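PDB 6TSB: peroxiredoxin from Clostridioides difficile, which probably acts as a bifunctional peroxidase and chitinase of the spore coat, the chain here being its family 18 glycosyl hydrolase domain. Local coordinates for residues G181-I192 with A239-M249; I280-R288 with L298-M306. All blocks are in the same frame, centred on the assembly; numbering follows the deposited sequence.

Interaction 1 of 2, residues G181-I192 with A239-M249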
ATOM      1  N   GLY A 181      13.942  21.138  16.289  1.00 55.09           N
ATOM      2  CA  GLY A 181      12.886  22.071  16.706  1.00 51.81           C
ATOM      3  C   GLY A 181      12.367  21.691  18.073  1.00 47.84           C
ATOM      4  O   GLY A 181      11.304  22.208  18.447  1.00 55.54           O
ATOM      5  N   ASP A 182      13.049  20.801  18.789  1.00 42.83           N
ATOM      6  CA  ASP A 182      12.544  20.344  20.109  1.00 52.11           C
ATOM      7  C   ASP A 182      12.807  21.443  21.152  1.00 55.73           C
ATOM      8  O   ASP A 182      13.540  22.415  20.827  1.00 52.70           O
ATOM      9  CB  ASP A 182      13.068  18.952  20.462  1.00 59.01           C
ATOM     10  CG  ASP A 182      14.471  18.886  21.031  1.00 66.48           C
ATOM     11  OD1 ASP A 182      15.190  19.886  20.955  1.00 75.41           O
ATOM     12  OD2 ASP A 182      14.821  17.818  21.557  1.00 84.21           O
ATOM     13  N   ARG A 183      12.185  21.301  22.328  1.00 61.27           N
ATOM     14  CA  ARG A 183      12.118  22.330  23.401  1.00 65.05           C
ATOM     15  C   ARG A 183      13.535  22.603  23.909  1.00 53.55           C
ATOM     16  O   ARG A 183      13.916  23.770  23.941  1.00 49.31           O
ATOM     17  CB  ARG A 183      11.211  21.870  24.555  1.00 74.59           C
ATOM     18  CG  ARG A 183       9.725  21.792  24.214  1.00 94.97           C
ATOM     19  CD  ARG A 183       8.882  23.068  24.306  1.00 95.45           C
ATOM     20  NE  ARG A 183       7.553  22.875  23.724  1.00100.91           N
ATOM     21  CZ  ARG A 183       6.561  22.160  24.266  1.00 99.65           C
ATOM     22  NH1 ARG A 183       6.712  21.560  25.435  1.00101.42           N
ATOM     23  NH2 ARG A 183       5.409  22.046  23.629  1.00 93.77           N
ATOM     24  N   GLY A 184      14.248  21.550  24.310  1.00 48.63           N
ATOM     25  CA  GLY A 184      15.664  21.585  24.716  1.00 53.14           C
ATOM     26  C   GLY A 184      16.523  22.433  23.788  1.00 54.76           C
ATOM     27  O   GLY A 184      17.323  23.222  24.320  1.00 63.32           O
ATOM     28  N   TYR A 185      16.392  22.280  22.461  1.00 48.55           N
ATOM     29  CA  TYR A 185      17.231  23.001  21.465  1.00 47.30           C
ATOM     30  C   TYR A 185      16.836  24.488  21.494  1.00 47.02           C
ATOM     31  O   TYR A 185      17.719  25.368  21.413  1.00 42.64           O
ATOM     32  CB  TYR A 185      17.162  22.375  20.055  1.00 43.66           C
ATOM     33  CG  TYR A 185      18.078  23.023  19.034  1.00 41.02           C
ATOM     34  CD1 TYR A 185      17.715  24.204  18.405  1.00 38.78           C
ATOM     35  CD2 TYR A 185      19.325  22.489  18.711  1.00 38.89           C
ATOM     36  CE1 TYR A 185      18.557  24.835  17.503  1.00 41.45           C
ATOM     37  CE2 TYR A 185      20.175  23.108  17.796  1.00 37.41           C
ATOM     38  CZ  TYR A 185      19.796  24.294  17.213  1.00 38.11           C
ATOM     39  OH  TYR A 185      20.599  24.943  16.334  1.00 45.93           O
ATOM     40  N   ILE A 186      15.551  24.800  21.612  1.00 44.95           N
ATOM     41  CA  ILE A 186      15.115  26.221  21.519  1.00 46.63           C
ATOM     42  C   ILE A 186      15.565  26.998  22.761  1.00 49.19           C
ATOM     43  O   ILE A 186      15.914  28.198  22.594  1.00 52.33           O
ATOM     44  CB  ILE A 186      13.613  26.325  21.249  1.00 49.90           C
ATOM     45  CG1 ILE A 186      13.335  25.876  19.814  1.00 51.16           C
ATOM     46  CG2 ILE A 186      13.105  27.746  21.509  1.00 47.84           C
ATOM     47  CD1 ILE A 186      12.091  25.081  19.672  1.00 50.49           C
ATOM     48  N   ASN A 187      15.588  26.345  23.922  1.00 47.84           N
ATOM     49  CA  ASN A 187      15.865  26.971  25.245  1.00 57.26           C
ATOM     50  C   ASN A 187      17.348  26.866  25.642  1.00 56.98           C
ATOM     51  O   ASN A 187      17.771  27.731  26.412  1.00 63.45           O
ATOM     52  CB  ASN A 187      15.006  26.349  26.357  1.00 58.07           C
ATOM     53  CG  ASN A 187      13.514  26.532  26.132  1.00 61.29           C
ATOM     54  OD1 ASN A 187      13.051  27.554  25.610  1.00 56.27           O
ATOM     55  ND2 ASN A 187      12.752  25.510  26.483  1.00 60.07           N
ATOM     56  N   SER A 188      18.087  25.838  25.199  1.00 56.10           N
ATOM     57  CA  SER A 188      19.440  25.478  25.709  1.00 60.09           C
ATOM     58  C   SER A 188      20.528  25.403  24.624  1.00 60.30           C
ATOM     59  O   SER A 188      21.707  25.219  25.018  1.00 56.50           O
ATOM     60  CB  SER A 188      19.382  24.174  26.435  1.00 64.66           C
ATOM     61  OG  SER A 188      18.446  24.261  27.487  1.00 80.20           O
ATOM     62  N   SER A 189      20.192  25.477  23.328  1.00 51.28           N
ATOM     63  CA  SER A 189      21.188  25.350  22.233  1.00 48.67           C
ATOM     64  C   SER A 189      21.263  26.639  21.420  1.00 43.84           C
ATOM     65  O   SER A 189      22.356  27.106  21.207  1.00 47.37           O
ATOM     66  CB  SER A 189      20.934  24.153  21.367  1.00 46.10           C
ATOM     67  OG  SER A 189      21.060  22.979  22.148  1.00 51.34           O
ATOM     68  N   ALA A 190      20.156  27.234  21.021  1.00 40.90           N
ATOM     69  CA  ALA A 190      20.216  28.398  20.124  1.00 41.83           C
ATOM     70  C   ALA A 190      19.166  29.444  20.495  1.00 44.01           C
ATOM     71  O   ALA A 190      18.117  29.103  21.074  1.00 46.92           O
ATOM     72  CB  ALA A 190      20.069  27.948  18.698  1.00 40.53           C
ATOM     73  N   GLU A 191      19.508  30.683  20.169  1.00 43.41           N
ATOM     74  CA  GLU A 191      18.675  31.889  20.299  1.00 46.88           C
ATOM     75  C   GLU A 191      18.027  32.016  18.936  1.00 44.00           C
ATOM     76  O   GLU A 191      18.577  32.747  18.103  1.00 42.16           O
ATOM     77  CB  GLU A 191      19.498  33.138  20.661  1.00 44.46           C
ATOM     78  CG  GLU A 191      20.260  33.063  21.988  1.00 45.44           C
ATOM     79  CD  GLU A 191      21.008  34.354  22.326  1.00 51.47           C
ATOM     80  OE1 GLU A 191      21.890  34.785  21.525  1.00 52.31           O
ATOM     81  OE2 GLU A 191      20.679  34.977  23.367  1.00 61.76           O
ATOM     82  N   ILE A 192      16.931  31.284  18.721  1.00 47.91           N
ATOM     83  CA  ILE A 192      16.268  31.194  17.385  1.00 40.81           C
ATOM     84  C   ILE A 192      16.024  32.597  16.854  1.00 40.22           C
ATOM     85  O   ILE A 192      16.310  32.844  15.664  1.00 44.38           O
ATOM     86  CB  ILE A 192      14.948  30.413  17.449  1.00 47.95           C
ATOM     87  CG1 ILE A 192      15.136  28.997  17.999  1.00 45.73           C
ATOM     88  CG2 ILE A 192      14.257  30.436  16.083  1.00 46.73           C
ATOM     89  CD1 ILE A 192      16.235  28.196  17.328  1.00 48.87           C
ATOM     90  N   ALA A 239       5.359  19.760  15.180  1.00 38.88           N
ATOM     91  CA  ALA A 239       5.671  20.431  16.463  1.00 45.87           C
ATOM     92  C   ALA A 239       7.060  21.117  16.402  1.00 51.22           C
ATOM     93  O   ALA A 239       7.245  22.142  17.101  1.00 49.92           O
ATOM     94  CB  ALA A 239       5.572  19.431  17.594  1.00 45.25           C
ATOM     95  N   MET A 240       8.017  20.593  15.615  1.00 52.69           N
ATOM     96  CA  MET A 240       9.378  21.188  15.492  1.00 47.99           C
ATOM     97  C   MET A 240       9.292  22.414  14.607  1.00 46.01           C
ATOM     98  O   MET A 240       9.871  23.465  14.979  1.00 55.15           O
ATOM     99  CB  MET A 240      10.398  20.210  14.917  1.00 48.18           C
ATOM    100  CG  MET A 240      10.827  19.227  15.948  1.00 48.46           C
ATOM    101  SD  MET A 240      12.293  18.314  15.443  1.00 58.81           S
ATOM    102  CE  MET A 240      12.396  17.242  16.872  1.00 52.14           C
ATOM    103  N   VAL A 241       8.510  22.337  13.539  1.00 44.00           N
ATOM    104  CA  VAL A 241       8.297  23.528  12.671  1.00 45.38           C
ATOM    105  C   VAL A 241       7.566  24.630  13.456  1.00 49.06           C
ATOM    106  O   VAL A 241       7.941  25.802  13.323  1.00 47.87           O
ATOM    107  CB  VAL A 241       7.526  23.155  11.411  1.00 45.09           C
ATOM    108  CG1 VAL A 241       7.387  24.361  10.505  1.00 47.85           C
ATOM    109  CG2 VAL A 241       8.190  21.992  10.702  1.00 49.30           C
ATOM    110  N   ARG A 242       6.544  24.274  14.230  1.00 45.75           N
ATOM    111  CA  ARG A 242       5.740  25.272  14.990  1.00 47.91           C
ATOM    112  C   ARG A 242       6.606  25.860  16.115  1.00 45.04           C
ATOM    113  O   ARG A 242       6.580  27.085  16.265  1.00 42.17           O
ATOM    114  CB  ARG A 242       4.452  24.650  15.553  1.00 42.40           C
ATOM    115  CG  ARG A 242       3.463  24.165  14.496  1.00 44.69           C
ATOM    116  CD  ARG A 242       3.226  25.125  13.332  1.00 48.23           C
ATOM    117  NE  ARG A 242       2.317  24.521  12.373  1.00 46.42           N
ATOM    118  CZ  ARG A 242       2.061  24.988  11.160  1.00 51.10           C
ATOM    119  NH1 ARG A 242       2.659  26.092  10.727  1.00 48.94           N
ATOM    120  NH2 ARG A 242       1.213  24.324  10.379  1.00 50.44           N
ATOM    121  N   ASN A 243       7.320  25.015  16.876  1.00 39.76           N
ATOM    122  CA  ASN A 243       8.254  25.467  17.935  1.00 40.86           C
ATOM    123  C   ASN A 243       9.249  26.484  17.364  1.00 44.75           C
ATOM    124  O   ASN A 243       9.407  27.576  17.972  1.00 51.66           O
ATOM    125  CB  ASN A 243       8.956  24.276  18.571  1.00 43.67           C
ATOM    126  CG  ASN A 243       8.045  23.447  19.442  1.00 47.17           C
ATOM    127  OD1 ASN A 243       6.957  23.878  19.844  1.00 52.89           O
ATOM    128  ND2 ASN A 243       8.516  22.267  19.789  1.00 51.27           N
ATOM    129  N   LEU A 244       9.885  26.185  16.224  1.00 46.14           N
ATOM    130  CA  LEU A 244      10.862  27.125  15.611  1.00 43.88           C
ATOM    131  C   LEU A 244      10.150  28.414  15.189  1.00 44.91           C
ATOM    132  O   LEU A 244      10.757  29.499  15.327  1.00 47.42           O
ATOM    133  CB  LEU A 244      11.569  26.477  14.419  1.00 43.08           C
ATOM    134  CG  LEU A 244      12.569  25.379  14.774  1.00 47.60           C
ATOM    135  CD1 LEU A 244      12.972  24.617  13.540  1.00 49.79           C
ATOM    136  CD2 LEU A 244      13.810  25.933  15.458  1.00 47.01           C
ATOM    137  N   GLU A 245       8.930  28.317  14.660  1.00 44.12           N
ATOM    138  CA  GLU A 245       8.198  29.496  14.094  1.00 49.31           C
ATOM    139  C   GLU A 245       7.825  30.479  15.217  1.00 49.17           C
ATOM    140  O   GLU A 245       7.978  31.694  15.004  1.00 48.87           O
ATOM    141  CB  GLU A 245       6.956  29.045  13.327  1.00 49.10           C
ATOM    142  CG  GLU A 245       7.273  28.576  11.907  1.00 54.71           C
ATOM    143  CD  GLU A 245       6.097  27.958  11.171  1.00 53.49           C
ATOM    144  OE1 GLU A 245       5.213  27.380  11.846  1.00 53.37           O
ATOM    145  OE2 GLU A 245       6.066  28.075   9.946  1.00 53.34           O
ATOM    146  N   ASN A 246       7.386  29.947  16.365  1.00 46.46           N
ATOM    147  CA  ASN A 246       6.886  30.696  17.542  1.00 47.53           C
ATOM    148  C   ASN A 246       8.060  31.273  18.349  1.00 53.18           C
ATOM    149  O   ASN A 246       7.817  32.318  19.026  1.00 56.21           O
ATOM    150  CB  ASN A 246       5.989  29.809  18.406  1.00 44.51           C
ATOM    151  CG  ASN A 246       4.648  29.565  17.755  1.00 41.40           C
ATOM    152  OD1 ASN A 246       4.159  30.415  17.020  1.00 41.69           O
ATOM    153  ND2 ASN A 246       4.075  28.402  18.007  1.00 36.61           N
ATOM    154  N   ALA A 247       9.255  30.640  18.283  1.00 50.18           N
ATOM    155  CA  ALA A 247      10.536  31.162  18.836  1.00 46.19           C
ATOM    156  C   ALA A 247      11.186  32.194  17.880  1.00 46.94           C
ATOM    157  O   ALA A 247      12.252  32.755  18.217  1.00 58.06           O
ATOM    158  CB  ALA A 247      11.457  30.014  19.196  1.00 50.46           C
ATOM    159  N   GLY A 248      10.544  32.519  16.758  1.00 48.65           N
ATOM    160  CA  GLY A 248      10.908  33.668  15.908  1.00 44.46           C
ATOM    161  C   GLY A 248      11.638  33.279  14.627  1.00 47.03           C
ATOM    162  O   GLY A 248      12.108  34.215  13.953  1.00 53.09           O
ATOM    163  N   MET A 249      11.697  31.995  14.238  1.00 45.32           N
ATOM    164  CA  MET A 249      12.283  31.634  12.898  1.00 47.86           C
ATOM    165  C   MET A 249      11.237  31.841  11.807  1.00 45.60           C
ATOM    166  O   MET A 249      10.211  31.158  11.817  1.00 53.29           O
ATOM    167  CB  MET A 249      12.778  30.182  12.792  1.00 45.56           C
ATOM    168  CG  MET A 249      13.478  29.890  11.441  1.00 47.28           C
ATOM    169  SD  MET A 249      15.023  30.846  11.218  1.00 46.45           S
ATOM    170  CE  MET A 249      15.871  30.308  12.700  1.00 44.58           C
TER

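Interaction 2 of 2, residues I280-R288 with L298-M306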
ATOM      1  N   ILE A 280      11.412  -4.671   1.042  1.00 65.65           N
ATOM      2  CA  ILE A 280      10.091  -4.159   0.548  1.00 72.43           C
ATOM      3  C   ILE A 280       9.572  -4.855  -0.734  1.00 81.00           C
ATOM      4  O   ILE A 280       8.373  -5.278  -0.713  1.00 72.39           O
ATOM      5  CB  ILE A 280      10.076  -2.615   0.490  1.00 75.09           C
ATOM      6  CG1 ILE A 280      10.829  -2.009  -0.700  1.00 79.09           C
ATOM      7  CG2 ILE A 280      10.575  -2.040   1.815  1.00 81.50           C
ATOM      8  CD1 ILE A 280      10.722  -0.483  -0.762  1.00 80.11           C
ATOM      9  N   ASN A 281      10.352  -4.985  -1.813  1.00 80.25           N
ATOM     10  CA  ASN A 281       9.785  -5.460  -3.111  1.00 89.64           C
ATOM     11  C   ASN A 281      10.221  -6.907  -3.381  1.00101.27           C
ATOM     12  O   ASN A 281      11.408  -7.096  -3.728  1.00122.00           O
ATOM     13  CB  ASN A 281      10.148  -4.531  -4.274  1.00 87.77           C
ATOM     14  CG  ASN A 281       9.391  -3.219  -4.238  1.00 88.00           C
ATOM     15  OD1 ASN A 281       8.192  -3.200  -3.969  1.00 83.86           O
ATOM     16  ND2 ASN A 281      10.074  -2.117  -4.502  1.00 83.83           N
ATOM     17  N   LYS A 282       9.285  -7.867  -3.262  1.00 94.93           N
ATOM     18  CA  LYS A 282       9.528  -9.334  -3.389  1.00 91.83           C
ATOM     19  C   LYS A 282       9.764  -9.715  -4.853  1.00 92.97           C
ATOM     20  O   LYS A 282       8.868  -9.443  -5.663  1.00 81.88           O
ATOM     21  CB  LYS A 282       8.364 -10.180  -2.855  1.00 88.49           C
ATOM     22  CG  LYS A 282       8.343 -11.628  -3.347  1.00 86.49           C
ATOM     23  CD  LYS A 282       9.619 -12.435  -3.050  1.00 93.10           C
ATOM     24  CE  LYS A 282       9.448 -13.572  -2.056  1.00 89.21           C
ATOM     25  NZ  LYS A 282       8.624 -13.186  -0.882  1.00 85.19           N
ATOM     26  N   ASN A 283      10.900 -10.384  -5.124  1.00103.18           N
ATOM     27  CA  ASN A 283      11.411 -10.835  -6.450  1.00100.86           C
ATOM     28  C   ASN A 283      11.089  -9.777  -7.520  1.00 97.78           C
ATOM     29  O   ASN A 283      10.618 -10.162  -8.608  1.00 95.75           O
ATOM     30  CB  ASN A 283      10.901 -12.242  -6.797  1.00 97.34           C
ATOM     31  CG  ASN A 283      11.577 -12.856  -8.011  1.00101.92           C
ATOM     32  OD1 ASN A 283      11.005 -13.721  -8.670  1.00 95.89           O
ATOM     33  ND2 ASN A 283      12.788 -12.416  -8.331  1.00 95.46           N
ATOM     34  N   GLY A 284      11.335  -8.493  -7.214  1.00100.02           N
ATOM     35  CA  GLY A 284      11.219  -7.349  -8.144  1.00106.20           C
ATOM     36  C   GLY A 284       9.777  -6.967  -8.459  1.00108.64           C
ATOM     37  O   GLY A 284       9.578  -5.930  -9.139  1.00101.06           O
ATOM     38  N   TYR A 285       8.800  -7.770  -8.011  1.00105.04           N
ATOM     39  CA  TYR A 285       7.345  -7.549  -8.230  1.00 89.64           C
ATOM     40  C   TYR A 285       6.898  -6.361  -7.377  1.00 86.90           C
ATOM     41  O   TYR A 285       7.103  -6.348  -6.137  1.00 81.02           O
ATOM     42  CB  TYR A 285       6.518  -8.798  -7.909  1.00 90.77           C
ATOM     43  CG  TYR A 285       6.508  -9.840  -8.998  1.00 88.36           C
ATOM     44  CD1 TYR A 285       5.767  -9.648 -10.154  1.00 84.08           C
ATOM     45  CD2 TYR A 285       7.236 -11.016  -8.882  1.00 85.08           C
ATOM     46  CE1 TYR A 285       5.744 -10.593 -11.167  1.00 85.51           C
ATOM     47  CE2 TYR A 285       7.219 -11.975  -9.885  1.00 86.49           C
ATOM     48  CZ  TYR A 285       6.476 -11.759 -11.035  1.00 82.09           C
ATOM     49  OH  TYR A 285       6.449 -12.683 -12.035  1.00 74.46           O
ATOM     50  N   GLU A 286       6.307  -5.370  -8.038  1.00 86.34           N
ATOM     51  CA  GLU A 286       5.879  -4.111  -7.388  1.00 87.60           C
ATOM     52  C   GLU A 286       4.350  -4.125  -7.262  1.00 76.76           C
ATOM     53  O   GLU A 286       3.669  -4.476  -8.250  1.00 68.45           O
ATOM     54  CB  GLU A 286       6.437  -2.929  -8.184  1.00 98.86           C
ATOM     55  CG  GLU A 286       6.841  -1.752  -7.312  1.00 99.40           C
ATOM     56  CD  GLU A 286       8.161  -1.092  -7.665  1.00 97.40           C
ATOM     57  OE1 GLU A 286       8.917  -1.645  -8.497  1.00 95.04           O
ATOM     58  OE2 GLU A 286       8.435  -0.029  -7.088  1.00 99.69           O
ATOM     59  N   TYR A 287       3.851  -3.785  -6.073  1.00 68.75           N
ATOM     60  CA  TYR A 287       2.410  -3.682  -5.731  1.00 65.64           C
ATOM     61  C   TYR A 287       1.861  -2.354  -6.271  1.00 81.84           C
ATOM     62  O   TYR A 287       2.448  -1.290  -5.967  1.00 92.65           O
ATOM     63  CB  TYR A 287       2.243  -3.805  -4.217  1.00 59.95           C
ATOM     64  CG  TYR A 287       0.826  -3.702  -3.729  1.00 73.12           C
ATOM     65  CD1 TYR A 287       0.216  -2.466  -3.575  1.00 76.22           C
ATOM     66  CD2 TYR A 287       0.091  -4.837  -3.412  1.00 77.22           C
ATOM     67  CE1 TYR A 287      -1.080  -2.357  -3.094  1.00 78.56           C
ATOM     68  CE2 TYR A 287      -1.216  -4.746  -2.950  1.00 75.12           C
ATOM     69  CZ  TYR A 287      -1.805  -3.501  -2.788  1.00 75.06           C
ATOM     70  OH  TYR A 287      -3.087  -3.383  -2.328  1.00 62.09           O
ATOM     71  N   ARG A 288       0.787  -2.422  -7.071  1.00 84.75           N
ATOM     72  CA  ARG A 288       0.047  -1.257  -7.638  1.00 79.65           C
ATOM     73  C   ARG A 288      -1.449  -1.398  -7.320  1.00 75.45           C
ATOM     74  O   ARG A 288      -1.910  -2.531  -7.017  1.00 78.09           O
ATOM     75  CB  ARG A 288       0.256  -1.167  -9.154  1.00 89.37           C
ATOM     76  CG  ARG A 288       1.696  -0.952  -9.595  1.00 94.74           C
ATOM     77  CD  ARG A 288       2.121   0.494  -9.454  1.00 96.87           C
ATOM     78  NE  ARG A 288       3.571   0.633  -9.519  1.00106.72           N
ATOM     79  CZ  ARG A 288       4.275   0.920 -10.612  1.00 98.56           C
ATOM     80  NH1 ARG A 288       3.673   1.103 -11.778  1.00 91.32           N
ATOM     81  NH2 ARG A 288       5.592   1.011 -10.532  1.00 93.78           N
ATOM     82  N   LEU A 298      -0.076  -6.259  -9.768  1.00 62.83           N
ATOM     83  CA  LEU A 298       1.404  -6.252  -9.693  1.00 72.10           C
ATOM     84  C   LEU A 298       1.996  -5.878 -11.058  1.00 79.17           C
ATOM     85  O   LEU A 298       1.455  -6.344 -12.099  1.00 65.38           O
ATOM     86  CB  LEU A 298       1.905  -7.633  -9.262  1.00 66.11           C
ATOM     87  CG  LEU A 298       1.295  -8.202  -7.984  1.00 61.75           C
ATOM     88  CD1 LEU A 298       2.118  -9.379  -7.479  1.00 58.92           C
ATOM     89  CD2 LEU A 298       1.159  -7.145  -6.905  1.00 64.73           C
ATOM     90  N   VAL A 299       3.075  -5.085 -11.033  1.00 78.95           N
ATOM     91  CA  VAL A 299       3.924  -4.782 -12.222  1.00 89.50           C
ATOM     92  C   VAL A 299       5.321  -5.371 -11.988  1.00 82.38           C
ATOM     93  O   VAL A 299       5.721  -5.539 -10.813  1.00 65.87           O
ATOM     94  CB  VAL A 299       3.981  -3.271 -12.536  1.00 94.69           C
ATOM     95  CG1 VAL A 299       2.617  -2.726 -12.949  1.00 93.77           C
ATOM     96  CG2 VAL A 299       4.555  -2.463 -11.382  1.00 92.17           C
ATOM     97  N   LYS A 300       6.002  -5.709 -13.083  1.00 89.23           N
ATOM     98  CA  LYS A 300       7.439  -6.088 -13.112  1.00 95.32           C
ATOM     99  C   LYS A 300       7.973  -5.850 -14.527  1.00 92.96           C
ATOM    100  O   LYS A 300       7.363  -6.413 -15.477  1.00 72.37           O
ATOM    101  CB  LYS A 300       7.636  -7.547 -12.692  1.00 90.51           C
ATOM    102  CG  LYS A 300       9.003  -7.839 -12.096  1.00 90.41           C
ATOM    103  CD  LYS A 300       9.398  -9.287 -12.192  1.00 91.30           C
ATOM    104  CE  LYS A 300      10.758  -9.557 -11.584  1.00 87.46           C
ATOM    105  NZ  LYS A 300      10.936 -11.002 -11.309  1.00 80.50           N
ATOM    106  N   ASP A 301       9.042  -5.040 -14.637  1.00 94.44           N
ATOM    107  CA  ASP A 301       9.767  -4.677 -15.892  1.00103.71           C
ATOM    108  C   ASP A 301       8.846  -3.857 -16.818  1.00106.13           C
ATOM    109  O   ASP A 301       8.776  -4.182 -18.040  1.00 97.25           O
ATOM    110  CB  ASP A 301      10.370  -5.920 -16.561  1.00107.26           C
ATOM    111  CG  ASP A 301      11.546  -6.495 -15.786  1.00111.74           C
ATOM    112  OD1 ASP A 301      11.411  -6.695 -14.557  1.00100.56           O
ATOM    113  OD2 ASP A 301      12.600  -6.710 -16.410  1.00118.63           O
ATOM    114  N   GLY A 302       8.189  -2.829 -16.250  1.00 99.43           N
ATOM    115  CA  GLY A 302       7.282  -1.884 -16.934  1.00 91.70           C
ATOM    116  C   GLY A 302       5.841  -2.367 -16.928  1.00 98.68           C
ATOM    117  O   GLY A 302       4.939  -1.515 -16.718  1.00102.50           O
ATOM    118  N   ASP A 303       5.643  -3.687 -17.094  1.00101.19           N
ATOM    119  CA  ASP A 303       4.376  -4.359 -17.509  1.00100.21           C
ATOM    120  C   ASP A 303       3.484  -4.715 -16.310  1.00 94.32           C
ATOM    121  O   ASP A 303       4.009  -4.961 -15.205  1.00 91.00           O
ATOM    122  CB  ASP A 303       4.654  -5.659 -18.272  1.00103.36           C
ATOM    123  CG  ASP A 303       5.439  -5.484 -19.561  1.00102.96           C
ATOM    124  OD1 ASP A 303       6.154  -4.476 -19.676  1.00109.25           O
ATOM    125  OD2 ASP A 303       5.324  -6.359 -20.438  1.00100.22           O
ATOM    126  N   PHE A 304       2.171  -4.754 -16.558  1.00 91.14           N
ATOM    127  CA  PHE A 304       1.117  -5.370 -15.706  1.00 83.46           C
ATOM    128  C   PHE A 304       1.325  -6.897 -15.722  1.00 76.76           C
ATOM    129  O   PHE A 304       1.425  -7.489 -16.833  1.00 65.41           O
ATOM    130  CB  PHE A 304      -0.256  -4.923 -16.224  1.00 77.92           C
ATOM    131  CG  PHE A 304      -1.464  -5.410 -15.460  1.00 74.70           C
ATOM    132  CD1 PHE A 304      -1.872  -6.738 -15.525  1.00 73.66           C
ATOM    133  CD2 PHE A 304      -2.233  -4.527 -14.726  1.00 67.73           C
ATOM    134  CE1 PHE A 304      -2.999  -7.172 -14.845  1.00 70.86           C
ATOM    135  CE2 PHE A 304      -3.353  -4.968 -14.036  1.00 74.04           C
ATOM    136  CZ  PHE A 304      -3.733  -6.290 -14.092  1.00 67.12           C
ATOM    137  N   ALA A 305       1.393  -7.507 -14.529  1.00 71.88           N
ATOM    138  CA  ALA A 305       1.996  -8.842 -14.276  1.00 72.59           C
ATOM    139  C   ALA A 305       1.073  -9.789 -13.496  1.00 72.93           C
ATOM    140  O   ALA A 305       1.298 -11.010 -13.632  1.00 83.29           O
ATOM    141  CB  ALA A 305       3.291  -8.661 -13.523  1.00 73.10           C
ATOM    142  N   MET A 306       0.136  -9.277 -12.680  1.00 70.71           N
ATOM    143  CA  MET A 306      -0.823 -10.105 -11.892  1.00 64.45           C
ATOM    144  C   MET A 306      -2.072  -9.308 -11.471  1.00 66.49           C
ATOM    145  O   MET A 306      -1.919  -8.160 -11.006  1.00 65.34           O
ATOM    146  CB  MET A 306      -0.138 -10.629 -10.630  1.00 63.64           C
ATOM    147  CG  MET A 306      -0.924 -11.716  -9.917  1.00 64.70           C
ATOM    148  SD  MET A 306      -1.112 -13.189 -10.925  1.00 68.41           S
ATOM    149  CE  MET A 306       0.601 -13.609 -11.260  1.00 66.56           C
TER

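Interaction 1 of 2, residues G181-I192 with A239-M249
Gly181 drops its bare CA into a shallow hollow on helix 239-246. Met240 and Leu244 form the walls. Because Gly181 has no side chain, its CA comes within 3.8 Å of Met240 CA. Met240 runs extended past CG, alongside the backbone of Gly181 and Asp182. Gly181 N makes a weak hydrogen bond to Met240 SD, 3.4 Å. Asn243 ND2 gives a hydrogen bond to the carbonyl of the same residue, Gly181 O, which lies in the amide plane of Asn243. Asn243 is too close to Ala239 O in the model, so the exact place of this amide is doubtful.

Further along, Ala247 is the bump and two isoleucines make the hollow. Ala247 CB lies 3.6 Å from Ile186 CG2 and 3.9 Å from Ile192 CB. Ile186 CD1 reaches Asn243 CB at 3.4 Å. Ile192 spreads its two branches. CG1 stands anti to the carbonyl carbon (chi1 -57°) and carries Ile192 CD1 to Leu244 CD2, 3.8 Å away. Ile192 CG2 meets Met249 CB at 3.6 Å. Gly248 ends the helix in a Schellman motif, which brings Met249 round to Ile192. Asp182 caps helix 183-188 through Tyr185 N.

The two helices run nearly parallel, their axes at 18° and 10.4 Å apart. This is packing within the TIM-barrel fold of family 18. Leu244 and Met249 also touch Phe202 of strand 201-204 and Ile254 of strand 254-264, while Tyr185 leans on Phe158 of helix 154-169. On another side of helix 239-246, Val241 meets Leu326 of the second subunit.

Interaction 2 of 2, residues I280-R288 with L298-M306
Tyr285 lays one face of its ring against the chain of Lys300. Lys300 CD sits over the ring centre, 3.9 Å from the centroid, in a CH-pi contact. Lys300 is extended beyond CG, which lets its methylenes pass across the ring. At the ring edge, in plane, Tyr285 CE1 meets Ala305 CB at 3.9 Å. Leu298 CB approaches the same ring more loosely. Ala305 and Met306 both face Leu298 in a classic beta bulge. Leu298 CD2 also touches Tyr287.

Val299 adds a second apolar patch, on the sheet face shared with Glu286. Val299 CG2 lies 3.5 Å from Arg288 CZ, over the centre of the guanidinium. Arg288 is bent at chi2 (-79°), and the flat group lies over the methyl.

Between these patches the strands are joined by backbone bonds. Glu286 and Val299 form an antiparallel hydrogen-bonded pair: Glu286 N to Val299 O is 2.8 Å and nearly straight, and Val299 N returns to Glu286 O at 2.9 Å. Leu298 CA adds a CA-H...O contact to Glu286 O, 3.2 Å. At the polar edge, Lys300 NZ gives a hydrogen bond of 2.8 Å to Asn283 O, tilted 29° from the carbonyl plane.

Strands 286-290 and 295-300 form a hairpin, and strand 303-307 completes a three-stranded antiparallel sheet. Tyr287 OH bonds to Asp310, and the Tyr285 ring also meets Tyr279 of the second subunit. Lys300 does both jobs: its methylenes cover the Tyr285 ring while its ammonium bonds to Asn283 O. The contact is therefore part apolar and part polar, as suits its place at the surface.

Interaction 1 and interaction 2 do not touch. Their centres are 44 Å apart and their nearest atoms about 25 Å apart, on opposite sides of the centre of the chain. They follow one another in sequence: the first is complete before the second begins. Interaction 1 packs two helices against barrel strands, whereas interaction 2 holds a small antiparallel sheet near the surface that packs on the second subunit. Both touch the second subunit, interaction 2 much more widely than interaction 1. A PEG, probably from the crystallisation liquor, binds near interaction 1, with the Asp182 side chain about 3 Å away. It is no evidence of a substrate site.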